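Local coordinates for N-acetylglucosaminidase (Ostrinia furnacalis, PDB 3OZP), which hydrolyses beta-linked N-acetylglucosamine units one at a time from the non-reducing ends of chitooligosaccharides, preferring short substrates, at residues R198-I203 with P249-T254; T235-N240 with Y327-E332; D2-W7 with K16-P21. One frame throughout, in Å; residues are numbered along the deposited sequence.

Contacts 1 and 2 belong to the catalytic barrel of the family 20 glycosidases, their centres 16 Å apart and their nearest atoms about 6 Å apart. Their segments alternate along the chain. Contact 1 reaches the active site: Arg-198 binds the sugar of the inhibitor, and the side chain of Tyr-253 is about 11 Å from that of the proposed charge-relay residue Asp-227. Contact 2 lies away from the annotated sites. Contact 3, in the N-terminal hairpin, has its centre 50 Å from that of contact 1 and 61 Å from that of contact 2, yet contacts 1 and 3 both touch the second subunit of the homodimer.

Contact 1. Residues R198-I203 with P249-T254; sequences RNYYSI and PQKVYT. With OAN (O-(2-acetamido-2-deoxy D-glucopyranosylidene) amino-N-phenylcarbamate), chain B.
Tyr-200 lies between Lys-251 and Tyr-253. Its ring swings beside its own carbonyl carbon (chi1 -174°), which lets CA of Lys-251 sit over the middle of one face as a CH-pi contact, 3.6 Å from the ring centroid, while Lys-251 CB and CG pack on Tyr-200 CG and CD1. On the opposite face Tyr-253 forms an offset stack: the two side chains slide past each other in opposite directions, with ring centroids 4.7 Å apart and planes at 21°, so that Tyr-200 CE2 comes 3.3 Å from Tyr-253 CZ. Each phenol also gives its proton to a backbone carbonyl across the contact. Tyr-253 OH reaches Tyr-201 O at 2.6 Å, in the carbonyl plane and on a lone pair; Tyr-200 OH meets Val-252 O at 2.7 Å from well above that carbonyl's plane. These two bonds probably limit sliding in the stack. Ile-203 CG2 lies in the plane of the Tyr-253 ring at its edge, 3.8 Å from its CD1. Further back, Arg-198 turns its guanidinium edge to the inhibitor, NH2 bonding OAJ at 2.7 Å, and Asp-195 and Gln-229 hold the same group. The extended Lys-251 chain carries NZ to a salt bridge with Glu-561 of the second subunit. The contact thus joins the loop between barrel strand 189-195 and helix 203-215 to the turn before helix 255-267, with Tyr-253 packed against Ile-206 and Ile-258 of these two helices.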
loop_
_atom_site.group_PDB
_atom_site.type_symbol
_atom_site.label_atom_id
_atom_site.label_comp_id
_atom_site.label_asym_id
_atom_site.label_seq_id
_atom_site.Cartn_x
_atom_site.Cartn_y
_atom_site.Cartn_z
ATOM N N ARG A 198 -1.819 5.891 -16.838
ATOM C CA ARG A 198 -1.150 6.866 -15.983
ATOM C C ARG A 198 0.069 6.251 -15.307
ATOM O O ARG A 198 1.020 6.951 -14.975
ATOM C CB ARG A 198 -2.118 7.459 -14.962
ATOM C CG ARG A 198 -2.882 8.673 -15.474
ATOM C CD ARG A 198 -3.678 8.408 -16.771
ATOM N NE ARG A 198 -4.502 9.574 -17.082
ATOM C CZ ARG A 198 -5.724 9.779 -16.597
ATOM N NH1 ARG A 198 -6.291 8.870 -15.804
ATOM N NH2 ARG A 198 -6.387 10.889 -16.916
ATOM N N ASN A 199 0.023 4.938 -15.116
ATOM C CA ASN A 199 1.184 4.146 -14.716
ATOM C C ASN A 199 0.978 2.724 -15.214
ATOM O O ASN A 199 -0.163 2.288 -15.389
ATOM C CB ASN A 199 1.381 4.163 -13.194
ATOM C CG ASN A 199 2.176 5.373 -12.710
ATOM O OD1 ASN A 199 3.274 5.645 -13.190
ATOM N ND2 ASN A 199 1.623 6.096 -11.750
ATOM N N TYR A 200 2.073 2.007 -15.452
ATOM C CA TYR A 200 1.990 0.635 -15.948
ATOM C C TYR A 200 1.747 -0.375 -14.826
ATOM O O TYR A 200 2.221 -0.204 -13.707
ATOM C CB TYR A 200 3.257 0.285 -16.731
ATOM C CG TYR A 200 3.225 -1.052 -17.421
ATOM C CD1 TYR A 200 3.883 -2.150 -16.871
ATOM C CD2 TYR A 200 2.541 -1.224 -18.624
ATOM C CE1 TYR A 200 3.865 -3.381 -17.496
ATOM C CE2 TYR A 200 2.521 -2.463 -19.262
ATOM C CZ TYR A 200 3.189 -3.532 -18.689
ATOM O OH TYR A 200 3.179 -4.759 -19.301
ATOM N N TYR A 201 0.973 -1.412 -15.139
ATOM C CA TYR A 201 0.692 -2.511 -14.218
ATOM C C TYR A 201 1.156 -3.786 -14.884
ATOM O O TYR A 201 0.789 -4.060 -16.024
ATOM C CB TYR A 201 -0.815 -2.614 -13.917
ATOM C CG TYR A 201 -1.346 -1.524 -13.009
ATOM C CD1 TYR A 201 -1.721 -1.804 -11.692
ATOM C CD2 TYR A 201 -1.463 -0.210 -13.461
ATOM C CE1 TYR A 201 -2.207 -0.797 -10.852
ATOM C CE2 TYR A 201 -1.937 0.798 -12.634
ATOM C CZ TYR A 201 -2.312 0.501 -11.336
ATOM O OH TYR A 201 -2.791 1.498 -10.527
ATOM N N SER A 202 1.977 -4.561 -14.184
ATOM C CA SER A 202 2.452 -5.834 -14.725
ATOM C C SER A 202 1.244 -6.735 -14.967
ATOM O O SER A 202 0.252 -6.662 -14.230
ATOM C CB SER A 202 3.410 -6.502 -13.745
ATOM O OG SER A 202 2.704 -7.004 -12.624
ATOM N N ILE A 203 1.306 -7.573 -15.995
ATOM C CA ILE A 203 0.174 -8.453 -16.252
ATOM C C ILE A 203 -0.012 -9.462 -15.104
ATOM O O ILE A 203 -1.140 -9.868 -14.816
ATOM C CB ILE A 203 0.161 -9.081 -17.692
ATOM C CG1 ILE A 203 0.766 -10.472 -17.730
ATOM C CG2 ILE A 203 0.783 -8.166 -18.743
ATOM C CD1 ILE A 203 -0.275 -11.522 -17.932
ATOM N N PRO A 249 9.658 -0.022 -23.927
ATOM C CA PRO A 249 9.329 -1.144 -24.807
ATOM C C PRO A 249 8.777 -2.356 -24.067
ATOM O O PRO A 249 8.041 -3.142 -24.655
ATOM C CB PRO A 249 10.681 -1.495 -25.448
ATOM C CG PRO A 249 11.471 -0.244 -25.365
ATOM C CD PRO A 249 11.078 0.363 -24.056
ATOM N N GLN A 250 9.142 -2.508 -22.798
ATOM C CA GLN A 250 8.674 -3.626 -21.982
ATOM C C GLN A 250 7.339 -3.315 -21.299
ATOM O O GLN A 250 6.611 -4.233 -20.913
ATOM C CB GLN A 250 9.722 -4.019 -20.934
ATOM C CG GLN A 250 11.069 -4.489 -21.517
ATOM C CD GLN A 250 11.959 -3.340 -21.986
ATOM O OE1 GLN A 250 11.810 -2.196 -21.546
ATOM N NE2 GLN A 250 12.898 -3.646 -22.883
ATOM N N LYS A 251 7.027 -2.025 -21.162
ATOM C CA LYS A 251 5.788 -1.585 -20.521
ATOM C C LYS A 251 4.670 -1.493 -21.553
ATOM O O LYS A 251 4.203 -0.420 -21.930
ATOM C CB LYS A 251 6.006 -0.282 -19.749
ATOM C CG LYS A 251 6.823 -0.520 -18.490
ATOM C CD LYS A 251 7.020 0.727 -17.658
ATOM C CE LYS A 251 7.730 0.354 -16.366
ATOM N NZ LYS A 251 8.273 1.534 -15.658
ATOM N N VAL A 252 4.242 -2.673 -21.981
ATOM C CA VAL A 252 3.379 -2.835 -23.117
ATOM C C VAL A 252 2.437 -4.008 -22.831
ATOM O O VAL A 252 2.740 -4.861 -21.990
ATOM C CB VAL A 252 4.279 -3.048 -24.370
ATOM C CG1 VAL A 252 4.027 -4.370 -25.081
ATOM C CG2 VAL A 252 4.245 -1.819 -25.283
ATOM N N TYR A 253 1.290 -4.025 -23.504
ATOM C CA TYR A 253 0.363 -5.147 -23.431
ATOM C C TYR A 253 0.186 -5.765 -24.813
ATOM O O TYR A 253 -0.584 -5.265 -25.640
ATOM C CB TYR A 253 -0.986 -4.709 -22.838
ATOM C CG TYR A 253 -0.877 -4.129 -21.447
ATOM C CD1 TYR A 253 -0.502 -4.931 -20.368
ATOM C CD2 TYR A 253 -1.156 -2.783 -21.207
ATOM C CE1 TYR A 253 -0.399 -4.409 -19.087
ATOM C CE2 TYR A 253 -1.060 -2.245 -19.918
ATOM C CZ TYR A 253 -0.680 -3.070 -18.867
ATOM O OH TYR A 253 -0.580 -2.562 -17.596
ATOM N N THR A 254 0.926 -6.847 -25.051
ATOM C CA THR A 254 0.918 -7.553 -26.327
ATOM C C THR A 254 -0.395 -8.297 -26.509
ATOM O O THR A 254 -1.155 -8.465 -25.552
ATOM C CB THR A 254 2.046 -8.604 -26.405
ATOM O OG1 THR A 254 1.874 -9.565 -25.357
ATOM C CG2 THR A 254 3.430 -7.959 -26.298
HETATM C CAH OAN B . -13.988 10.302 -15.450
HETATM C CAG OAN B . -12.775 10.756 -14.639
HETATM O OAN OAN B . -12.673 10.451 -13.452
HETATM N NAI OAN B . -11.880 11.507 -15.321
HETATM C CAB OAN B . -10.618 12.024 -14.744
HETATM C CAC OAN B . -9.609 10.849 -14.727
HETATM O OAJ OAN B . -8.894 10.813 -15.965
HETATM C CAD OAN B . -8.647 10.988 -13.570
HETATM O OAK OAN B . -7.706 9.908 -13.593
HETATM C CAE OAN B . -9.488 10.950 -12.314
HETATM C CAF OAN B . -8.604 10.991 -11.072
HETATM O OAM OAN B . -9.414 10.935 -9.896
HETATM O OAL OAN B . -10.364 12.104 -12.298
HETATM C CAA OAN B . -10.836 12.644 -13.478
HETATM N NAY OAN B . -11.526 13.785 -13.467
HETATM O OAQ OAN B . -11.779 14.387 -12.135
HETATM C CAP OAN B . -11.452 15.706 -11.989
HETATM O OAR OAN B . -11.822 16.545 -12.814
HETATM N NAO OAN B . -10.755 16.051 -10.890
HETATM C CAS OAN B . -10.392 17.307 -10.608
HETATM C CAT OAN B . -11.305 18.194 -10.029
HETATM C CAU OAN B . -10.907 19.494 -9.708
HETATM C CAV OAN B . -9.594 19.903 -9.953
HETATM C CAW OAN B . -8.675 19.016 -10.516
HETATM C CAX OAN B . -9.074 17.716 -10.836
#

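Contact 2. Residues T235-N240 with Y327-E332; sequences TTKRPN and YSDMAE
Asp-329 points its carboxylate from the helix into the bend of residues 235-237, where OD1 and OD2 have different tasks. OD1 takes the backbone N-H of Lys-237 on its syn lone pair, the side facing OD2; the bond, from Lys-237 N to Asp-329 OD1, is 2.9 Å long and nearly straight at 168°. Thr-235 crosses the acid at about a right angle; its methyl CG2 is modelled very close to Asp-329 OD1, with chi1 away from any staggered position, so the detail of this contact is doubtful. With CG beside the backbone N (chi1 -78°), the aspartate directs its carboxylate away from its own carbonyl carbon. Lys-237 runs obliquely across this group as an extended chain, laying CG and CD alongside Asp-329 OD2, each 3.7 Å from it. This is tertiary packing within the catalytic barrel: the loop that follows strand 220-224 and leads to helix 240-245 rests on the outer helix 317-333. Lys-237 NZ does not meet the carboxylate directly, staying 4.8 Å from Asp-329 OD2. A water lies between them, giving a proton to Asp-329 OD2 at 2.9 Å and accepting a weak bond from Lys-237 NZ; it also hydrogen-bonds to Ser-328 OG at 2.9 Å. The opposite charges probably still attract across this bridge. Ser-328 turns OG beside its carbonyl carbon (chi1 -174°), where it meets this water. Farther along the loop, Arg-238 forms a salt bridge with Asp-325 one turn earlier on the helix and a cation-pi contact with Tyr-322, and Phe-233 packs on Asp-329 and Met-330.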
loop_
_atom_site.group_PDB
_atom_site.type_symbol
_atom_site.label_atom_id
_atom_site.label_comp_id
_atom_site.label_asym_id
_atom_site.label_seq_id
_atom_site.Cartn_x
_atom_site.Cartn_y
_atom_site.Cartn_z
ATOM N N THR A 235 -1.278 -2.209 -30.747
ATOM C CA THR A 235 -2.058 -2.184 -31.991
ATOM C C THR A 235 -1.182 -2.706 -33.106
ATOM O O THR A 235 -0.237 -2.033 -33.503
ATOM C CB THR A 235 -2.377 -0.736 -32.443
ATOM O OG1 THR A 235 -2.454 0.148 -31.321
ATOM C CG2 THR A 235 -3.644 -0.672 -33.271
ATOM N N THR A 236 -1.502 -3.886 -33.628
ATOM C CA THR A 236 -0.769 -4.443 -34.765
ATOM C C THR A 236 -0.944 -3.573 -36.017
ATOM O O THR A 236 0.007 -3.379 -36.784
ATOM C CB THR A 236 -1.187 -5.907 -35.045
ATOM O OG1 THR A 236 -1.022 -6.679 -33.852
ATOM C CG2 THR A 236 -0.341 -6.532 -36.159
ATOM N N LYS A 237 -2.145 -3.024 -36.197
ATOM C CA LYS A 237 -2.458 -2.223 -37.386
ATOM C C LYS A 237 -1.887 -0.809 -37.365
ATOM O O LYS A 237 -1.600 -0.237 -38.420
ATOM C CB LYS A 237 -3.969 -2.194 -37.639
ATOM C CG LYS A 237 -4.516 -3.540 -38.058
ATOM C CD LYS A 237 -6.020 -3.523 -38.248
ATOM C CE LYS A 237 -6.476 -4.873 -38.781
ATOM N NZ LYS A 237 -7.936 -4.908 -39.037
ATOM N N ARG A 238 -1.727 -0.238 -36.174
ATOM C CA ARG A 238 -1.132 1.095 -36.039
ATOM C C ARG A 238 0.005 1.072 -35.008
ATOM O O ARG A 238 -0.092 1.700 -33.945
ATOM C CB ARG A 238 -2.199 2.142 -35.683
ATOM C CG ARG A 238 -3.370 2.243 -36.670
ATOM C CD ARG A 238 -2.983 2.943 -37.975
ATOM N NE ARG A 238 -4.096 2.956 -38.924
ATOM C CZ ARG A 238 -4.122 3.648 -40.063
ATOM N NH1 ARG A 238 -3.089 4.398 -40.427
ATOM N NH2 ARG A 238 -5.189 3.586 -40.850
ATOM N N PRO A 239 1.098 0.351 -35.331
ATOM C CA PRO A 239 2.171 0.061 -34.372
ATOM C C PRO A 239 2.910 1.274 -33.808
ATOM O O PRO A 239 3.452 1.189 -32.704
ATOM C CB PRO A 239 3.125 -0.837 -35.167
ATOM C CG PRO A 239 2.865 -0.499 -36.600
ATOM C CD PRO A 239 1.400 -0.197 -36.670
ATOM N N ASN A 240 2.933 2.389 -34.537
ATOM C CA ASN A 240 3.575 3.613 -34.036
ATOM C C ASN A 240 2.924 4.185 -32.770
ATOM O O ASN A 240 3.591 4.846 -31.971
ATOM C CB ASN A 240 3.645 4.691 -35.125
ATOM C CG ASN A 240 4.837 4.518 -36.062
ATOM O OD1 ASN A 240 4.989 5.277 -37.023
ATOM N ND2 ASN A 240 5.688 3.529 -35.790
ATOM N N TYR A 327 -9.939 -0.055 -32.616
ATOM C CA TYR A 327 -11.113 -0.781 -32.128
ATOM C C TYR A 327 -11.101 -2.223 -32.624
ATOM O O TYR A 327 -11.431 -3.144 -31.882
ATOM C CB TYR A 327 -12.426 -0.104 -32.559
ATOM C CG TYR A 327 -12.640 1.334 -32.116
ATOM C CD1 TYR A 327 -12.028 1.852 -30.971
ATOM C CD2 TYR A 327 -13.502 2.167 -32.832
ATOM C CE1 TYR A 327 -12.248 3.171 -30.572
ATOM C CE2 TYR A 327 -13.732 3.480 -32.446
ATOM C CZ TYR A 327 -13.105 3.980 -31.317
ATOM O OH TYR A 327 -13.331 5.288 -30.945
ATOM N N SER A 328 -10.702 -2.407 -33.880
ATOM C CA SER A 328 -10.630 -3.730 -34.493
ATOM C C SER A 328 -9.580 -4.624 -33.825
ATOM O O SER A 328 -9.835 -5.802 -33.564
ATOM C CB SER A 328 -10.364 -3.600 -35.995
ATOM O OG SER A 328 -10.430 -4.864 -36.627
ATOM N N ASP A 329 -8.411 -4.053 -33.540
ATOM C CA ASP A 329 -7.367 -4.758 -32.799
ATOM C C ASP A 329 -7.823 -5.084 -31.368
ATOM O O ASP A 329 -7.560 -6.176 -30.866
ATOM C CB ASP A 329 -6.051 -3.964 -32.804
ATOM C CG ASP A 329 -5.290 -4.091 -34.131
ATOM O OD1 ASP A 329 -4.432 -3.228 -34.425
ATOM O OD2 ASP A 329 -5.553 -5.051 -34.888
ATOM N N MET A 330 -8.529 -4.151 -30.734
ATOM C CA MET A 330 -9.094 -4.393 -29.404
ATOM C C MET A 330 -10.115 -5.520 -29.434
ATOM O O MET A 330 -10.069 -6.421 -28.599
ATOM C CB MET A 330 -9.731 -3.130 -28.829
ATOM C CG MET A 330 -8.740 -2.158 -28.257
ATOM S SD MET A 330 -9.566 -0.793 -27.454
ATOM C CE MET A 330 -8.171 0.088 -26.760
ATOM N N ALA A 331 -11.014 -5.480 -30.416
ATOM C CA ALA A 331 -12.062 -6.495 -30.560
ATOM C C ALA A 331 -11.485 -7.896 -30.751
ATOM O O ALA A 331 -12.055 -8.877 -30.275
ATOM C CB ALA A 331 -13.005 -6.139 -31.708
ATOM N N GLU A 332 -10.346 -7.977 -31.435
ATOM C CA GLU A 332 -9.683 -9.249 -31.691
ATOM C C GLU A 332 -9.245 -9.952 -30.404
ATOM O O GLU A 332 -9.461 -11.156 -30.248
ATOM C CB GLU A 332 -8.475 -9.051 -32.613
ATOM C CG GLU A 332 -7.875 -10.359 -33.103
ATOM C CD GLU A 332 -6.498 -10.202 -33.730
ATOM O OE1 GLU A 332 -6.025 -9.058 -33.910
ATOM O OE2 GLU A 332 -5.883 -11.244 -34.037
HETATM O O HOH W 1 -7.914 -6.244 -36.112
#

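Contact 3. Residues D2-W7 with K16-P21; sequences DVVWRW and KLKNDP
The indole of Trp-5 is covered on both faces by lysine chains. Over one face Lys-16 crosses obliquely: CE stands 3.6 Å from the centroid of the six-membered ring as a CH-pi contact, and NZ 3.6 Å from that of the five-membered ring, over its face, a cation-pi pair. The bend of the lysine at chi3 (80°) folds this end onto the indole. The opposite face takes Lys-18 CD, a CH-pi contact with the six-membered ring, and Val-4 CG1 over the five-membered ring, while the backbone carbonyl of Leu-17 meets the ring edge at CE3. Trp-7 presents one face to the other side of Lys-16, whose CA lies 3.9 Å from the centroid of its five-membered ring and whose CG covers the ring toward its rim; the lysine thus runs between two indoles. Strands 5-10 and 13-18 form a two-stranded antiparallel hairpin, with Arg-6 and Leu-17 as a hydrogen-bonded pair: Arg-6 N to Leu-17 O is 2.8 Å and Leu-17 N to Arg-6 O 2.7 Å. Trp-5 with Lys-18 and Trp-7 with Lys-16 are the flanking non-hydrogen-bonded pairs. Beyond them Asn-19 N hydrogen-bonds Val-4 O at 3.2 Å; Asn-19 itself centres an inverse gamma turn. The Arg-6 guanidinium lies with one face over Leu-17 CB, and its NE bonds Lys-18 O weakly; waters join NE to Asp-20 O and NH2 to Lys-18 O. In the dimer, Lys-16 and Lys-18 form salt bridges with Glu-284 and Asp-288 of the second subunit, whose Phe-244 O bonds Trp-5 NE1.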
loop_
_atom_site.group_PDB
_atom_site.type_symbol
_atom_site.label_atom_id
_atom_site.label_comp_id
_atom_site.label_asym_id
_atom_site.label_seq_id
_atom_site.Cartn_x
_atom_site.Cartn_y
_atom_site.Cartn_z
ATOM N N ASP A 2 1.704 -23.843 21.078
ATOM C CA ASP A 2 0.339 -24.059 20.635
ATOM C C ASP A 2 -0.513 -22.925 21.174
ATOM O O ASP A 2 -0.163 -22.315 22.189
ATOM C CB ASP A 2 -0.175 -25.403 21.152
ATOM C CG ASP A 2 0.648 -26.571 20.643
ATOM O OD1 ASP A 2 1.422 -27.144 21.443
ATOM O OD2 ASP A 2 0.537 -26.897 19.439
ATOM N N VAL A 3 -1.615 -22.631 20.492
ATOM C CA VAL A 3 -2.522 -21.570 20.932
ATOM C C VAL A 3 -3.058 -21.828 22.346
ATOM O O VAL A 3 -3.372 -22.964 22.723
ATOM C CB VAL A 3 -3.626 -21.215 19.870
ATOM C CG1 VAL A 3 -3.699 -22.248 18.768
ATOM C CG2 VAL A 3 -4.994 -20.944 20.504
ATOM N N VAL A 4 -3.119 -20.746 23.115
ATOM C CA VAL A 4 -3.375 -20.771 24.546
ATOM C C VAL A 4 -4.826 -20.395 24.858
ATOM O O VAL A 4 -5.314 -20.614 25.968
ATOM C CB VAL A 4 -2.350 -19.824 25.256
ATOM C CG1 VAL A 4 -3.003 -18.883 26.271
ATOM C CG2 VAL A 4 -1.215 -20.628 25.873
ATOM N N TRP A 5 -5.507 -19.842 23.859
ATOM C CA TRP A 5 -6.838 -19.282 24.040
ATOM C C TRP A 5 -7.927 -20.122 23.384
ATOM O O TRP A 5 -7.652 -20.981 22.551
ATOM C CB TRP A 5 -6.888 -17.857 23.477
ATOM C CG TRP A 5 -5.897 -16.938 24.116
ATOM C CD1 TRP A 5 -4.694 -16.543 23.604
ATOM C CD2 TRP A 5 -6.013 -16.314 25.398
ATOM N NE1 TRP A 5 -4.055 -15.706 24.487
ATOM C CE2 TRP A 5 -4.845 -15.543 25.595
ATOM C CE3 TRP A 5 -6.998 -16.320 26.397
ATOM C CZ2 TRP A 5 -4.628 -14.792 26.756
ATOM C CZ3 TRP A 5 -6.784 -15.568 27.554
ATOM C CH2 TRP A 5 -5.603 -14.817 27.721
ATOM N N ARG A 6 -9.165 -19.854 23.778
ATOM C CA ARG A 6 -10.340 -20.387 23.108
ATOM C C ARG A 6 -11.359 -19.263 23.019
ATOM O O ARG A 6 -11.224 -18.237 23.691
ATOM C CB ARG A 6 -10.914 -21.590 23.870
ATOM C CG ARG A 6 -11.393 -21.263 25.276
ATOM C CD ARG A 6 -12.045 -22.467 25.947
ATOM N NE ARG A 6 -12.615 -22.102 27.240
ATOM C CZ ARG A 6 -13.854 -21.650 27.420
ATOM N NH1 ARG A 6 -14.680 -21.500 26.389
ATOM N NH2 ARG A 6 -14.273 -21.350 28.639
ATOM N N TRP A 7 -12.371 -19.454 22.182
ATOM C CA TRP A 7 -13.396 -18.445 21.990
ATOM C C TRP A 7 -14.789 -19.021 22.217
ATOM O O TRP A 7 -15.052 -20.183 21.901
ATOM C CB TRP A 7 -13.275 -17.811 20.599
ATOM C CG TRP A 7 -12.112 -16.860 20.492
ATOM C CD1 TRP A 7 -12.157 -15.497 20.589
ATOM C CD2 TRP A 7 -10.737 -17.202 20.289
ATOM N NE1 TRP A 7 -10.895 -14.969 20.452
ATOM C CE2 TRP A 7 -10.003 -15.993 20.268
ATOM C CE3 TRP A 7 -10.050 -18.413 20.115
ATOM C CZ2 TRP A 7 -8.617 -15.957 20.082
ATOM C CZ3 TRP A 7 -8.667 -18.377 19.929
ATOM C CH2 TRP A 7 -7.968 -17.154 19.911
ATOM N N LYS A 16 -12.722 -13.961 23.825
ATOM C CA LYS A 16 -11.514 -14.724 24.075
ATOM C C LYS A 16 -11.451 -15.134 25.538
ATOM O O LYS A 16 -11.574 -14.302 26.439
ATOM C CB LYS A 16 -10.269 -13.922 23.689
ATOM C CG LYS A 16 -9.009 -14.772 23.591
ATOM C CD LYS A 16 -7.804 -13.985 23.102
ATOM C CE LYS A 16 -7.174 -13.153 24.218
ATOM N NZ LYS A 16 -5.787 -12.749 23.851
ATOM N N LEU A 17 -11.266 -16.429 25.758
ATOM C CA LEU A 17 -11.203 -16.984 27.099
ATOM C C LEU A 17 -10.012 -17.911 27.202
ATOM O O LEU A 17 -9.607 -18.523 26.212
ATOM C CB LEU A 17 -12.500 -17.739 27.433
ATOM C CG LEU A 17 -13.799 -16.927 27.515
ATOM C CD1 LEU A 17 -15.018 -17.841 27.572
ATOM C CD2 LEU A 17 -13.793 -15.959 28.695
ATOM N N LYS A 18 -9.438 -18.005 28.397
ATOM C CA LYS A 18 -8.349 -18.942 28.632
ATOM C C LYS A 18 -8.841 -20.359 28.369
ATOM O O LYS A 18 -9.942 -20.726 28.790
ATOM C CB LYS A 18 -7.837 -18.827 30.069
ATOM C CG LYS A 18 -6.401 -19.282 30.255
ATOM C CD LYS A 18 -5.450 -18.443 29.404
ATOM C CE LYS A 18 -4.215 -18.040 30.183
ATOM N NZ LYS A 18 -4.505 -16.967 31.184
ATOM N N ASN A 19 -8.044 -21.138 27.645
ATOM C CA ASN A 19 -8.353 -22.547 27.433
ATOM C C ASN A 19 -7.828 -23.345 28.625
ATOM O O ASN A 19 -6.766 -23.965 28.556
ATOM C CB ASN A 19 -7.763 -23.045 26.106
ATOM C CG ASN A 19 -8.196 -24.471 25.755
ATOM O OD1 ASN A 19 -7.531 -25.152 24.973
ATOM N ND2 ASN A 19 -9.311 -24.921 26.325
ATOM N N ASP A 20 -8.569 -23.291 29.727
ATOM C CA ASP A 20 -8.168 -23.943 30.975
ATOM C C ASP A 20 -8.395 -25.454 30.890
ATOM O O ASP A 20 -9.444 -25.888 30.412
ATOM C CB ASP A 20 -8.919 -23.338 32.166
ATOM C CG ASP A 20 -8.385 -21.959 32.564
ATOM O OD1 ASP A 20 -9.191 -21.120 33.013
ATOM O OD2 ASP A 20 -7.161 -21.712 32.436
ATOM N N PRO A 21 -7.404 -26.253 31.339
ATOM C CA PRO A 21 -7.419 -27.717 31.204
ATOM C C PRO A 21 -8.533 -28.432 31.985
ATOM O O PRO A 21 -8.951 -29.524 31.588
ATOM C CB PRO A 21 -6.042 -28.135 31.740
ATOM C CG PRO A 21 -5.611 -27.005 32.618
ATOM C CD PRO A 21 -6.143 -25.780 31.943
HETATM O O HOH W 2 -4.072 -22.398 27.652
HETATM O O HOH W 3 -11.536 -23.729 29.557
HETATM O O HOH W 4 -11.848 -20.360 30.635
#